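Carboxylesterase (Uncultured bacterium, PDB 5GMX) hydrolyses carboxylic ester bonds and also cleaves oxyimino cephalosporins, as a family VIII carboxylesterase related to the serine beta-lactamases. Local coordinates at residues R59-D64 with R212-L217; L66-S71 with H251-R256; Y361-M366 with D373-R378. One frame throughout, in Å; residues are numbered along the deposited sequence.

Contact 1 (R59-D64 with R212-L217); sequences RPWRSD and RVAEML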
loop_
_atom_site.group_PDB
_atom_site.type_symbol
_atom_site.label_atom_id
_atom_site.label_comp_id
_atom_site.label_asym_id
_atom_site.label_seq_id
_atom_site.Cartn_x
_atom_site.Cartn_y
_atom_site.Cartn_z
ATOM N N ARG A 59 7.704 -14.366 21.975
ATOM C CA ARG A 59 8.748 -14.095 20.993
ATOM C C ARG A 59 8.779 -12.610 20.689
ATOM O O ARG A 59 7.873 -12.093 20.044
ATOM C CB ARG A 59 8.523 -14.873 19.697
ATOM C CG ARG A 59 8.584 -16.386 19.827
ATOM C CD ARG A 59 8.567 -17.064 18.456
ATOM N NE ARG A 59 7.378 -16.757 17.660
ATOM C CZ ARG A 59 6.193 -17.353 17.790
ATOM N NH1 ARG A 59 6.011 -18.304 18.700
ATOM N NH2 ARG A 59 5.185 -16.995 17.000
ATOM N N PRO A 60 9.839 -11.920 21.137
ATOM C CA PRO A 60 9.901 -10.467 20.935
ATOM C C PRO A 60 9.996 -10.081 19.462
ATOM O O PRO A 60 10.609 -10.789 18.668
ATOM C CB PRO A 60 11.161 -10.053 21.706
ATOM C CG PRO A 60 11.391 -11.172 22.699
ATOM C CD PRO A 60 10.930 -12.412 21.997
ATOM N N TRP A 61 9.374 -8.959 19.118
ATOM C CA TRP A 61 9.504 -8.352 17.798
ATOM C C TRP A 61 10.963 -7.969 17.561
ATOM O O TRP A 61 11.605 -7.384 18.431
ATOM C CB TRP A 61 8.591 -7.116 17.704
ATOM C CG TRP A 61 8.392 -6.528 16.327
ATOM C CD1 TRP A 61 9.295 -5.802 15.595
ATOM C CD2 TRP A 61 7.197 -6.584 15.540
ATOM N NE1 TRP A 61 8.736 -5.420 14.389
ATOM C CE2 TRP A 61 7.451 -5.892 14.332
ATOM C CE3 TRP A 61 5.937 -7.165 15.732
ATOM C CZ2 TRP A 61 6.486 -5.758 13.329
ATOM C CZ3 TRP A 61 4.981 -7.033 14.731
ATOM C CH2 TRP A 61 5.264 -6.334 13.548
ATOM N N ARG A 62 11.504 -8.326 16.403
ATOM C CA ARG A 62 12.905 -8.018 16.132
ATOM C C ARG A 62 13.032 -6.984 15.035
ATOM O O ARG A 62 12.029 -6.579 14.446
ATOM C CB ARG A 62 13.673 -9.291 15.801
ATOM C CG ARG A 62 13.534 -10.303 16.939
ATOM C CD ARG A 62 14.313 -11.560 16.700
ATOM N NE ARG A 62 15.723 -11.241 16.511
ATOM C CZ ARG A 62 16.715 -12.102 16.688
ATOM N NH1 ARG A 62 16.461 -13.338 17.101
ATOM N NH2 ARG A 62 17.964 -11.713 16.478
ATOM N N SER A 63 14.255 -6.521 14.786
ATOM C CA SER A 63 14.465 -5.468 13.801
ATOM C C SER A 63 13.979 -5.874 12.407
ATOM O O SER A 63 13.435 -5.054 11.674
ATOM C CB SER A 63 15.945 -5.078 13.735
ATOM O OG SER A 63 16.739 -6.174 13.342
ATOM N N ASP A 64 14.157 -7.141 12.051
ATOM C CA ASP A 64 13.796 -7.597 10.710
ATOM C C ASP A 64 12.425 -8.281 10.631
ATOM O O ASP A 64 12.112 -8.915 9.625
ATOM C CB ASP A 64 14.877 -8.550 10.178
ATOM C CG ASP A 64 14.977 -9.839 10.976
ATOM O OD1 ASP A 64 14.386 -9.915 12.079
ATOM O OD2 ASP A 64 15.685 -10.766 10.522
ATOM N N ARG A 212 10.639 -14.721 9.345
ATOM C CA ARG A 212 10.615 -13.380 9.924
ATOM C C ARG A 212 9.203 -12.867 10.197
ATOM O O ARG A 212 9.031 -11.839 10.849
ATOM C CB ARG A 212 11.344 -12.396 9.009
ATOM C CG ARG A 212 12.815 -12.724 8.795
ATOM C CD ARG A 212 13.366 -11.984 7.585
ATOM N NE ARG A 212 13.110 -10.550 7.697
ATOM C CZ ARG A 212 13.305 -9.676 6.719
ATOM N NH1 ARG A 212 13.767 -10.082 5.546
ATOM N NH2 ARG A 212 13.042 -8.395 6.923
ATOM N N VAL A 213 8.189 -13.565 9.688
ATOM C CA VAL A 213 6.822 -13.054 9.781
ATOM C C VAL A 213 6.246 -13.170 11.193
ATOM O O VAL A 213 6.284 -14.231 11.814
ATOM C CB VAL A 213 5.879 -13.773 8.790
ATOM C CG1 VAL A 213 4.473 -13.206 8.885
ATOM C CG2 VAL A 213 6.395 -13.612 7.381
ATOM N N ALA A 214 5.717 -12.059 11.694
ATOM C CA ALA A 214 5.020 -12.051 12.968
ATOM C C ALA A 214 3.619 -12.596 12.770
ATOM O O ALA A 214 3.184 -12.786 11.642
ATOM C CB ALA A 214 4.965 -10.649 13.541
ATOM N N GLU A 215 2.904 -12.819 13.865
ATOM C CA GLU A 215 1.554 -13.371 13.794
ATOM C C GLU A 215 0.520 -12.262 13.744
ATOM O O GLU A 215 0.511 -11.374 14.597
ATOM C CB GLU A 215 1.292 -14.287 14.990
ATOM C CG GLU A 215 -0.112 -14.858 15.052
ATOM C CD GLU A 215 -0.403 -15.546 16.379
ATOM O OE1 GLU A 215 0.418 -15.420 17.321
ATOM O OE2 GLU A 215 -1.447 -16.228 16.475
HETATM N N MSE A 216 -0.351 -12.303 12.742
HETATM C CA MSE A 216 -1.400 -11.301 12.638
HETATM C C MSE A 216 -2.507 -11.569 13.659
HETATM O O MSE A 216 -2.917 -12.708 13.849
HETATM C CB MSE A 216 -1.987 -11.271 11.238
HETATM C CG MSE A 216 -3.017 -10.163 11.069
HETATM SE SE MSE A 216 -2.126 -8.421 11.044
HETATM C CE MSE A 216 -1.234 -8.692 9.379
ATOM N N LEU A 217 -2.990 -10.521 14.317
ATOM C CA LEU A 217 -3.995 -10.699 15.362
ATOM C C LEU A 217 -5.284 -9.922 15.079
ATOM O O LEU A 217 -5.262 -8.704 14.896
ATOM C CB LEU A 217 -3.419 -10.288 16.719
ATOM C CG LEU A 217 -2.033 -10.875 16.993
ATOM C CD1 LEU A 217 -1.403 -10.257 18.233
ATOM C CD2 LEU A 217 -2.085 -12.389 17.100
#
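Arg-212 grips the backbone carbonyl of Asp-64 side-on, with two nitrogens on one oxygen: Arg-212 NE lies 2.7 Å from Asp-64 O, and Arg-212 NH2 lies 2.9 Å from the same Asp-64 O. The oxygen sits at the edge of the guanidinium, almost in its plane, while both donors are tilted a little from the plane of the carbonyl. A bend at chi3 (54°) turns the otherwise extended arginine so that this edge faces the carbonyl. The carboxylate of Asp-64 adds only a long ion pair, with Asp-64 OD2 3.8 Å from Arg-212 NE; the oxygen stands well out of the guanidinium plane, so charge rather than a directed N-H acts here. NH1 of the arginine makes a salt bridge to Glu-209 and NH2 also bonds to Asn-199 O; five N-H donors suit a place with acceptors on several sides. In this beta-lactamase-like fold, 59-64 belongs to the loop leaving strand 43-51 of the large sheet for the short strand 67-68. The segment 212-217 runs past that strand, with Arg-212 and Ala-214 both bonded through their backbones to Leu-66. Farther along, contact becomes apolar. The indole of Trp-61 brings its six-membered ring to the methyl, CZ3 3.8 Å from Ala-214 CB, which lies oblique to the ring plane. The methyl is small enough to pack against this broad ring while both side chains also touch Ile-67.

Contact 2 (L66-S71 with H251-R256); sequences LINTYS and HIANDR. With PMS (phenylmethanesulfonic acid), chain C.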
loop_
_atom_site.group_PDB
_atom_site.type_symbol
_atom_site.label_atom_id
_atom_site.label_comp_id
_atom_site.label_asym_id
_atom_site.label_seq_id
_atom_site.Cartn_x
_atom_site.Cartn_y
_atom_site.Cartn_z
ATOM N N LEU A 66 8.651 -9.059 9.955
ATOM C CA LEU A 66 7.700 -8.656 8.917
ATOM C C LEU A 66 6.247 -8.937 9.315
ATOM O O LEU A 66 5.974 -9.830 10.110
ATOM C CB LEU A 66 8.000 -9.391 7.608
ATOM C CG LEU A 66 9.406 -9.211 7.032
ATOM C CD1 LEU A 66 9.651 -10.288 6.007
ATOM C CD2 LEU A 66 9.559 -7.827 6.410
ATOM N N ILE A 67 5.318 -8.191 8.729
ATOM C CA ILE A 67 3.891 -8.415 8.950
ATOM C C ILE A 67 3.113 -8.068 7.677
ATOM O O ILE A 67 3.550 -7.232 6.878
ATOM C CB ILE A 67 3.357 -7.573 10.152
ATOM C CG1 ILE A 67 1.990 -8.074 10.637
ATOM C CG2 ILE A 67 3.311 -6.089 9.813
ATOM C CD1 ILE A 67 1.982 -9.525 11.126
ATOM N N ASN A 68 1.982 -8.730 7.474
ATOM C CA ASN A 68 1.079 -8.369 6.390
ATOM C C ASN A 68 0.607 -6.927 6.563
ATOM O O ASN A 68 0.204 -6.524 7.654
ATOM C CB ASN A 68 -0.108 -9.325 6.346
ATOM C CG ASN A 68 -0.873 -9.247 5.043
ATOM O OD1 ASN A 68 -0.577 -9.974 4.102
ATOM N ND2 ASN A 68 -1.857 -8.356 4.980
ATOM N N THR A 69 0.664 -6.139 5.497
ATOM C CA THR A 69 0.306 -4.724 5.595
ATOM C C THR A 69 -1.009 -4.388 4.895
ATOM O O THR A 69 -1.410 -3.227 4.863
ATOM C CB THR A 69 1.403 -3.830 4.999
ATOM O OG1 THR A 69 1.583 -4.157 3.615
ATOM C CG2 THR A 69 2.727 -4.025 5.749
ATOM N N TYR A 70 -1.672 -5.401 4.345
ATOM C CA TYR A 70 -2.936 -5.219 3.630
ATOM C C TYR A 70 -2.863 -4.082 2.613
ATOM O O TYR A 70 -1.911 -4.021 1.847
ATOM C CB TYR A 70 -4.074 -5.012 4.627
ATOM C CG TYR A 70 -4.341 -6.283 5.396
ATOM C CD1 TYR A 70 -5.055 -7.323 4.815
ATOM C CD2 TYR A 70 -3.839 -6.466 6.679
ATOM C CE1 TYR A 70 -5.287 -8.502 5.496
ATOM C CE2 TYR A 70 -4.065 -7.642 7.373
ATOM C CZ TYR A 70 -4.794 -8.653 6.775
ATOM O OH TYR A 70 -5.026 -9.825 7.456
ATOM N N SER A 71 -3.833 -3.172 2.613
ATOM C CA SER A 71 -3.924 -2.195 1.523
ATOM C C SER A 71 -2.808 -1.153 1.515
ATOM O O SER A 71 -2.712 -0.353 0.586
ATOM C CB SER A 71 -5.274 -1.492 1.555
ATOM O OG SER A 71 -6.320 -2.441 1.388
ATOM N N HIS A 251 -6.887 -14.058 9.597
ATOM C CA HIS A 251 -6.400 -15.424 9.572
ATOM C C HIS A 251 -5.578 -15.741 8.324
ATOM O O HIS A 251 -4.570 -16.439 8.410
ATOM C CB HIS A 251 -7.584 -16.390 9.669
ATOM C CG HIS A 251 -7.184 -17.829 9.757
ATOM N ND1 HIS A 251 -6.443 -18.333 10.805
ATOM C CD2 HIS A 251 -7.424 -18.873 8.929
ATOM C CE1 HIS A 251 -6.243 -19.626 10.618
ATOM N NE2 HIS A 251 -6.828 -19.978 9.486
ATOM N N ILE A 252 -6.002 -15.225 7.169
ATOM C CA ILE A 252 -5.368 -15.594 5.903
ATOM C C ILE A 252 -3.927 -15.068 5.827
ATOM O O ILE A 252 -3.076 -15.673 5.186
ATOM C CB ILE A 252 -6.186 -15.092 4.685
ATOM C CG1 ILE A 252 -5.753 -15.820 3.408
ATOM C CG2 ILE A 252 -6.086 -13.577 4.530
ATOM C CD1 ILE A 252 -5.983 -17.315 3.440
ATOM N N ALA A 253 -3.652 -13.964 6.515
ATOM C CA ALA A 253 -2.295 -13.435 6.604
ATOM C C ALA A 253 -1.336 -14.452 7.234
ATOM O O ALA A 253 -0.142 -14.455 6.935
ATOM C CB ALA A 253 -2.287 -12.141 7.402
ATOM N N ASN A 254 -1.867 -15.318 8.097
ATOM C CA ASN A 254 -1.061 -16.316 8.795
ATOM C C ASN A 254 -0.885 -17.599 7.984
ATOM O O ASN A 254 -0.336 -18.586 8.470
ATOM C CB ASN A 254 -1.689 -16.636 10.153
ATOM C CG ASN A 254 -1.784 -15.411 11.063
ATOM O OD1 ASN A 254 -0.903 -14.546 11.067
ATOM N ND2 ASN A 254 -2.860 -15.333 11.829
ATOM N N ASP A 255 -1.344 -17.570 6.739
ATOM C CA ASP A 255 -1.226 -18.709 5.841
ATOM C C ASP A 255 -0.072 -18.485 4.878
ATOM O O ASP A 255 0.031 -17.425 4.263
ATOM C CB ASP A 255 -2.552 -18.931 5.104
ATOM C CG ASP A 255 -2.485 -20.051 4.079
ATOM O OD1 ASP A 255 -2.785 -21.214 4.422
ATOM O OD2 ASP A 255 -2.130 -19.763 2.917
ATOM N N ARG A 256 0.816 -19.472 4.785
ATOM C CA ARG A 256 2.030 -19.349 3.982
ATOM C C ARG A 256 1.724 -19.156 2.502
ATOM O O ARG A 256 2.417 -18.401 1.828
ATOM C CB ARG A 256 2.942 -20.573 4.186
ATOM C CG ARG A 256 4.078 -20.716 3.167
ATOM C CD ARG A 256 5.095 -19.560 3.208
ATOM N NE ARG A 256 5.955 -19.568 2.023
ATOM C CZ ARG A 256 6.657 -18.522 1.584
ATOM N NH1 ARG A 256 6.610 -17.359 2.225
ATOM N NH2 ARG A 256 7.390 -18.633 0.485
HETATM C C PMS C . -7.595 -4.581 1.780
HETATM S S PMS C . -7.170 -2.994 2.465
HETATM C C1 PMS C . -8.949 -5.075 2.257
HETATM C C2 PMS C . -9.042 -5.884 3.382
HETATM C C3 PMS C . -10.279 -6.339 3.816
HETATM C C4 PMS C . -11.429 -5.992 3.124
HETATM C C5 PMS C . -11.341 -5.186 1.998
HETATM C C6 PMS C . -10.103 -4.733 1.565
HETATM O O2S PMS C . -8.356 -2.101 2.753
HETATM O O1S PMS C . -6.580 -3.138 3.848
#
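Asn-68 and Tyr-70 turn their side chains in different ways to meet Ala-253: in Asn-68, CG lies opposite the backbone N (chi1 -164°), whereas in Tyr-70 it lies beside its own N and opposite the carbonyl carbon (chi1 -69°). Asn-68 CB comes 3.7 Å from Ala-253 CB, and the phenol oxygen of Tyr-70 arrives from another direction, its OH 3.6 Å from Ala-253 CB. Alanine suits this spot on the short helix 250-253, since its methyl offers both neighbours a small apolar surface. The amide of Asn-68 also lies against the ring of Tyr-70, with Asn-68 ND2 3.0 Å above the ring plane and over its centre. Outside partners anchor both groups: Asn-68 OD1 accepts from Trp-258 NE1, its ND2 bonds to Ala-266 O, and Tyr-70 OH bonds to Thr-249 O. The ring thus stands fixed beside Ser-71, at the entry to helix 72-86. Ser-71 OG is covalently joined to the phenylmethanesulfonyl sulfur (OG to S 1.5 Å), and Ser-71 N makes a weak hydrogen bond of 3.0 Å to its O1S. Trp-344 N also bonds to the bound group; with Ser-71 N it is consistent with an oxyanion hole, as in serine beta-lactamases. Sulfonylation here is consistent with Ser-71 being the nucleophile of an SxxK motif with Lys-74, and probably the one that attacks esters and cephalosporins.

Contact 3 (Y361-M366 with D373-R378); sequences YAMNQM and DPRGVR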
loop_
_atom_site.group_PDB
_atom_site.type_symbol
_atom_site.label_atom_id
_atom_site.label_comp_id
_atom_site.label_asym_id
_atom_site.label_seq_id
_atom_site.Cartn_x
_atom_site.Cartn_y
_atom_site.Cartn_z
ATOM N N TYR A 361 4.327 2.728 9.164
ATOM C CA TYR A 361 3.914 2.094 10.411
ATOM C C TYR A 361 3.213 0.760 10.150
ATOM O O TYR A 361 2.278 0.675 9.329
ATOM C CB TYR A 361 3.031 3.060 11.209
ATOM C CG TYR A 361 2.378 2.474 12.440
ATOM C CD1 TYR A 361 3.135 1.904 13.461
ATOM C CD2 TYR A 361 1.004 2.549 12.605
ATOM C CE1 TYR A 361 2.524 1.367 14.593
ATOM C CE2 TYR A 361 0.388 2.048 13.735
ATOM C CZ TYR A 361 1.145 1.440 14.712
ATOM O OH TYR A 361 0.497 0.936 15.808
ATOM N N ALA A 362 3.702 -0.292 10.808
ATOM C CA ALA A 362 3.144 -1.634 10.601
ATOM C C ALA A 362 3.124 -2.424 11.905
ATOM O O ALA A 362 4.113 -2.448 12.633
ATOM C CB ALA A 362 3.935 -2.389 9.535
HETATM N N MSE A 363 2.011 -3.094 12.183
HETATM C CA MSE A 363 1.819 -3.753 13.470
HETATM C C MSE A 363 0.964 -5.006 13.316
HETATM O O MSE A 363 0.317 -5.189 12.289
HETATM C CB MSE A 363 1.176 -2.784 14.462
HETATM C CG MSE A 363 -0.335 -2.653 14.327
HETATM SE SE MSE A 363 -1.037 -2.047 12.580
HETATM C CE MSE A 363 0.174 -0.624 12.252
ATOM N N ASN A 364 0.962 -5.874 14.327
ATOM C CA ASN A 364 0.233 -7.130 14.203
ATOM C C ASN A 364 -1.104 -7.180 14.957
ATOM O O ASN A 364 -1.874 -8.126 14.779
ATOM C CB ASN A 364 1.128 -8.301 14.634
ATOM C CG ASN A 364 1.518 -8.249 16.103
ATOM O OD1 ASN A 364 1.382 -7.223 16.768
ATOM N ND2 ASN A 364 2.040 -9.360 16.604
ATOM N N GLN A 365 -1.383 -6.182 15.793
ATOM C CA GLN A 365 -2.692 -6.095 16.449
ATOM C C GLN A 365 -3.636 -5.165 15.692
ATOM O O GLN A 365 -3.474 -3.944 15.705
ATOM C CB GLN A 365 -2.564 -5.616 17.893
ATOM C CG GLN A 365 -3.917 -5.427 18.583
ATOM C CD GLN A 365 -4.737 -6.711 18.627
ATOM O OE1 GLN A 365 -4.362 -7.668 19.299
ATOM N NE2 GLN A 365 -5.853 -6.740 17.895
HETATM N N MSE A 366 -4.631 -5.745 15.041
HETATM C CA MSE A 366 -5.554 -4.971 14.229
HETATM C C MSE A 366 -6.579 -4.232 15.074
HETATM O O MSE A 366 -6.942 -4.680 16.156
HETATM C CB MSE A 366 -6.270 -5.882 13.238
HETATM C CG MSE A 366 -5.351 -6.578 12.257
HETATM SE SE MSE A 366 -6.398 -7.739 11.098
HETATM C CE MSE A 366 -7.375 -6.397 10.092
ATOM N N ASP A 373 -6.225 5.199 12.187
ATOM C CA ASP A 373 -6.058 4.632 13.533
ATOM C C ASP A 373 -5.452 5.649 14.519
ATOM O O ASP A 373 -4.526 6.378 14.154
ATOM C CB ASP A 373 -5.174 3.379 13.465
ATOM C CG ASP A 373 -5.219 2.546 14.743
ATOM O OD1 ASP A 373 -4.722 3.014 15.793
ATOM O OD2 ASP A 373 -5.732 1.407 14.692
ATOM N N PRO A 374 -5.978 5.697 15.764
ATOM C CA PRO A 374 -5.493 6.539 16.874
ATOM C C PRO A 374 -3.979 6.455 17.120
ATOM O O PRO A 374 -3.336 7.481 17.384
ATOM C CB PRO A 374 -6.251 5.985 18.086
ATOM C CG PRO A 374 -7.504 5.453 17.520
ATOM C CD PRO A 374 -7.196 4.953 16.139
ATOM N N ARG A 375 -3.431 5.244 17.060
ATOM C CA ARG A 375 -1.991 5.033 17.193
ATOM C C ARG A 375 -1.229 5.882 16.171
ATOM O O ARG A 375 -0.237 6.569 16.494
ATOM C CB ARG A 375 -1.666 3.550 17.023
ATOM C CG ARG A 375 -2.333 2.671 18.078
ATOM C CD ARG A 375 -2.171 1.189 17.777
ATOM N NE ARG A 375 -3.067 0.733 16.716
ATOM C CZ ARG A 375 -3.155 -0.531 16.308
ATOM N NH1 ARG A 375 -2.390 -1.465 16.870
ATOM N NH2 ARG A 375 -4.005 -0.860 15.337
ATOM N N GLY A 376 -1.723 5.836 14.934
ATOM C CA GLY A 376 -1.168 6.615 13.844
ATOM C C GLY A 376 -1.343 8.104 14.036
ATOM O O GLY A 376 -0.429 8.872 13.755
ATOM N N VAL A 377 -2.517 8.514 14.506
ATOM C CA VAL A 377 -2.782 9.923 14.775
ATOM C C VAL A 377 -1.764 10.483 15.763
ATOM O O VAL A 377 -1.203 11.563 15.551
ATOM C CB VAL A 377 -4.198 10.137 15.328
ATOM C CG1 VAL A 377 -4.402 11.592 15.708
ATOM C CG2 VAL A 377 -5.242 9.684 14.307
ATOM N N ARG A 378 -1.513 9.716 16.821
ATOM C CA ARG A 378 -0.556 10.093 17.855
ATOM C C ARG A 378 0.851 10.237 17.294
ATOM O O ARG A 378 1.564 11.218 17.586
ATOM C CB ARG A 378 -0.561 9.057 18.982
ATOM C CG ARG A 378 0.220 9.467 20.213
ATOM C CD ARG A 378 0.066 8.430 21.323
ATOM N NE ARG A 378 0.125 9.036 22.652
ATOM C CZ ARG A 378 -0.348 8.461 23.756
ATOM N NH1 ARG A 378 -0.919 7.265 23.688
ATOM N NH2 ARG A 378 -0.255 9.080 24.928
#
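Strand 361-363 and helix 374-378 run in roughly opposite directions, their axes at 146° and 10.4 Å apart at closest approach, in helix-on-sheet packing. It lays the C-terminal helix of the beta-lactamase-like fold on the large antiparallel sheet. Arg-375, in the first turn of the helix, carries most of the contact. Its guanidinium meets the carbonyl of Gln-365 end-on, NH1 lying 2.9 Å and NH2 3.2 Å from Gln-365 O, which sits near the guanidinium plane. The other edge is taken by Asp-373: Arg-375 NE bonds to Asp-373 OD1 at 3.0 Å and Arg-375 NH2 to Asp-373 OD2 at 2.9 Å, both from above the carboxylate plane. The chain of Arg-375, bent at chi3 (-77°), brings its head back to the acid. Asp-373 suits the N-cap position because OD1 also accepts from Arg-375 N, using its anti lone pair, so one carboxylate both caps the helix and aims the arginine. NH1 has a further salt bridge to Glu-31, and the two acids balance the arginine's charge in this buried place. Tyr-361 crosses the arginine at about a right angle, its OH 3.3 Å from Arg-375 CD, with the ring and guanidinium planes 85° apart. Gly-376, lacking a side chain, brings bare backbone near the same ring. The unbranched, easily bent side chain of Met-363 (selenomethionine here) lays CG 3.5 Å from Arg-375 NH1, then doubles back at chi2 and chi3 until its methyl CE hangs over one face of the Tyr-361 ring, offset toward the rim.

How the contacts relate
From the N terminus, the chain leaves the large sheet after strand 43-51, passes through 59-64 and then 66-71, and enters helix 72-86. After a long excursion with several helices and little strand it returns at 212-217 to close contact 1, and at 251-256 to close contact 2. The two loops cross rather than nest, because the segments alternate; Met-216 N probably bonds to Asn-254 OD1. Contact 3 follows in series, a short loop joining the central strand 357-363 to the C-terminal helix. Leu-217 links it to contact 1 through probable backbone bonds with Asn-364 and Met-366, while Ile-67 of contact 2 packs on Ala-362, tying the large sheet to the nucleophile region.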